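Local structure of heterokaryon incompatibility protein S (Podospora anserina, 2WVO) at residues V104-Q107 / Q108-V111. The protein mediates heterokaryon incompatibility, triggering a lethal reaction on meeting the prion form of its het-s counterpart, so that only compatible fused cells survive. Numbering follows the deposited sequence.
Sequences VADQ and QDLV
Asp109 N donates to the carbonyl oxygen of Asp106 at 2.9 Å, and one residue on Leu110 N repeats the step to Gln107 O at 3.2 Å. Both are i to i+3 bonds that bend moderately at the hydrogen (148° and 155°). Leu110 reaches back along the chain: its CD2 meets Ala105 CB at 4.1 Å, while CD1 lies against the end of the Gln107 side chain, 4.0 Å from both OE1 and NE2. Gln107 gets its amide there by folding at chi2, which brings the group back over the leucine. The carboxylates of Asp106 and Asp109 also come close, Asp106 OD2 to Asp109 OD1 being 3.2 Å with the planes 41° apart. Two acceptors so near each other should raise the proton affinity of the pair, although their exposure probably softens the repulsion. Leu110 also rests on Tyr101 and Glu102 of helix 75-104 and on Tyr151, and Val111 hydrogen-bonds through its backbone to Arg32, so the turn is held to the end of helix 75-104 and to the loops carrying Arg32 and Tyr151. Consecutive i to i+3 bonds mark a short 3-10 turn, here on the surface in the loop that leads from helix 75-104 to helix 120-136 of the HeLo domain.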
ATOM      1  N   VAL A 104       6.169  13.684 -15.111  1.00 58.45           N
ATOM      2  CA  VAL A 104       5.373  13.649 -16.337  1.00 59.83           C
ATOM      3  C   VAL A 104       4.461  14.882 -16.516  1.00 60.57           C
ATOM      4  O   VAL A 104       4.082  15.220 -17.633  1.00 60.75           O
ATOM      5  CB  VAL A 104       4.577  12.299 -16.433  1.00 59.85           C
ATOM      6  CG1 VAL A 104       3.278  12.354 -15.628  1.00 59.93           C
ATOM      7  CG2 VAL A 104       4.310  11.914 -17.879  1.00 60.30           C
ATOM      8  N   ALA A 105       4.127  15.550 -15.415  1.00 61.90           N
ATOM      9  CA  ALA A 105       3.198  16.683 -15.440  1.00 63.03           C
ATOM     10  C   ALA A 105       3.869  17.963 -15.934  1.00 63.86           C
ATOM     11  O   ALA A 105       5.091  18.113 -15.825  1.00 64.13           O
ATOM     12  CB  ALA A 105       2.584  16.900 -14.056  1.00 62.56           C
ATOM     13  N   ASP A 106       3.072  18.874 -16.487  1.00 64.89           N
ATOM     14  CA  ASP A 106       3.568  20.213 -16.802  1.00 66.16           C
ATOM     15  C   ASP A 106       3.337  21.169 -15.626  1.00 66.55           C
ATOM     16  O   ASP A 106       2.568  20.858 -14.702  1.00 66.59           O
ATOM     17  CB  ASP A 106       2.996  20.754 -18.132  1.00 66.72           C
ATOM     18  CG  ASP A 106       1.490  20.539 -18.268  1.00 67.98           C
ATOM     19  OD1 ASP A 106       1.056  20.093 -19.357  1.00 67.22           O
ATOM     20  OD2 ASP A 106       0.748  20.810 -17.292  1.00 69.88           O
ATOM     21  N   GLN A 107       4.016  22.318 -15.659  1.00 66.98           N
ATOM     22  CA  GLN A 107       4.089  23.231 -14.508  1.00 67.51           C
ATOM     23  C   GLN A 107       2.742  23.651 -13.921  1.00 67.52           C
ATOM     24  O   GLN A 107       2.639  23.904 -12.717  1.00 67.40           O
ATOM     25  CB  GLN A 107       4.951  24.461 -14.828  1.00 67.73           C
ATOM     26  CG  GLN A 107       6.461  24.166 -14.917  1.00 68.83           C
ATOM     27  CD  GLN A 107       7.022  23.450 -13.681  1.00 69.74           C
ATOM     28  OE1 GLN A 107       6.661  23.756 -12.538  1.00 70.28           O
ATOM     29  NE2 GLN A 107       7.917  22.494 -13.914  1.00 70.02           N
ATOM     30  N   GLN A 108       1.725  23.702 -14.779  1.00 67.58           N
ATOM     31  CA  GLN A 108       0.353  24.053 -14.399  1.00 67.87           C
ATOM     32  C   GLN A 108      -0.251  23.103 -13.358  1.00 67.41           C
ATOM     33  O   GLN A 108      -0.976  23.540 -12.453  1.00 67.80           O
ATOM     34  CB  GLN A 108      -0.518  24.071 -15.656  1.00 68.05           C
ATOM     35  CG  GLN A 108      -1.901  24.688 -15.499  1.00 68.82           C
ATOM     36  CD  GLN A 108      -2.623  24.811 -16.836  1.00 68.89           C
ATOM     37  OE1 GLN A 108      -3.400  25.747 -17.053  1.00 70.31           O
ATOM     38  NE2 GLN A 108      -2.357  23.871 -17.744  1.00 69.61           N
ATOM     39  N   ASP A 109       0.059  21.812 -13.485  1.00 66.70           N
ATOM     40  CA  ASP A 109      -0.500  20.772 -12.610  1.00 65.87           C
ATOM     41  C   ASP A 109       0.359  20.513 -11.369  1.00 64.73           C
ATOM     42  O   ASP A 109       0.088  19.581 -10.607  1.00 64.68           O
ATOM     43  CB  ASP A 109      -0.702  19.462 -13.389  1.00 66.28           C
ATOM     44  CG  ASP A 109      -1.597  19.629 -14.616  1.00 67.88           C
ATOM     45  OD1 ASP A 109      -1.310  18.988 -15.652  1.00 69.05           O
ATOM     46  OD2 ASP A 109      -2.584  20.399 -14.549  1.00 69.81           O
ATOM     47  N   LEU A 110       1.384  21.340 -11.170  1.00 63.46           N
ATOM     48  CA  LEU A 110       2.318  21.175 -10.054  1.00 62.45           C
ATOM     49  C   LEU A 110       2.161  22.255  -8.980  1.00 61.80           C
ATOM     50  O   LEU A 110       2.954  22.334  -8.041  1.00 61.40           O
ATOM     51  CB  LEU A 110       3.771  21.095 -10.557  1.00 62.18           C
ATOM     52  CG  LEU A 110       4.182  19.837 -11.336  1.00 62.19           C
ATOM     53  CD1 LEU A 110       5.641  19.910 -11.783  1.00 61.69           C
ATOM     54  CD2 LEU A 110       3.933  18.558 -10.530  1.00 61.31           C
ATOM     55  N   VAL A 111       1.120  23.068  -9.124  1.00 61.41           N
ATOM     56  CA  VAL A 111       0.801  24.126  -8.167  1.00 60.84           C
ATOM     57  C   VAL A 111       0.182  23.491  -6.921  1.00 60.60           C
ATOM     58  O   VAL A 111      -0.649  22.588  -7.024  1.00 60.38           O
ATOM     59  CB  VAL A 111      -0.142  25.204  -8.795  1.00 60.88           C
ATOM     60  CG1 VAL A 111      -0.411  26.349  -7.816  1.00 60.81           C
ATOM     61  CG2 VAL A 111       0.451  25.755 -10.106  1.00 60.19           C
TER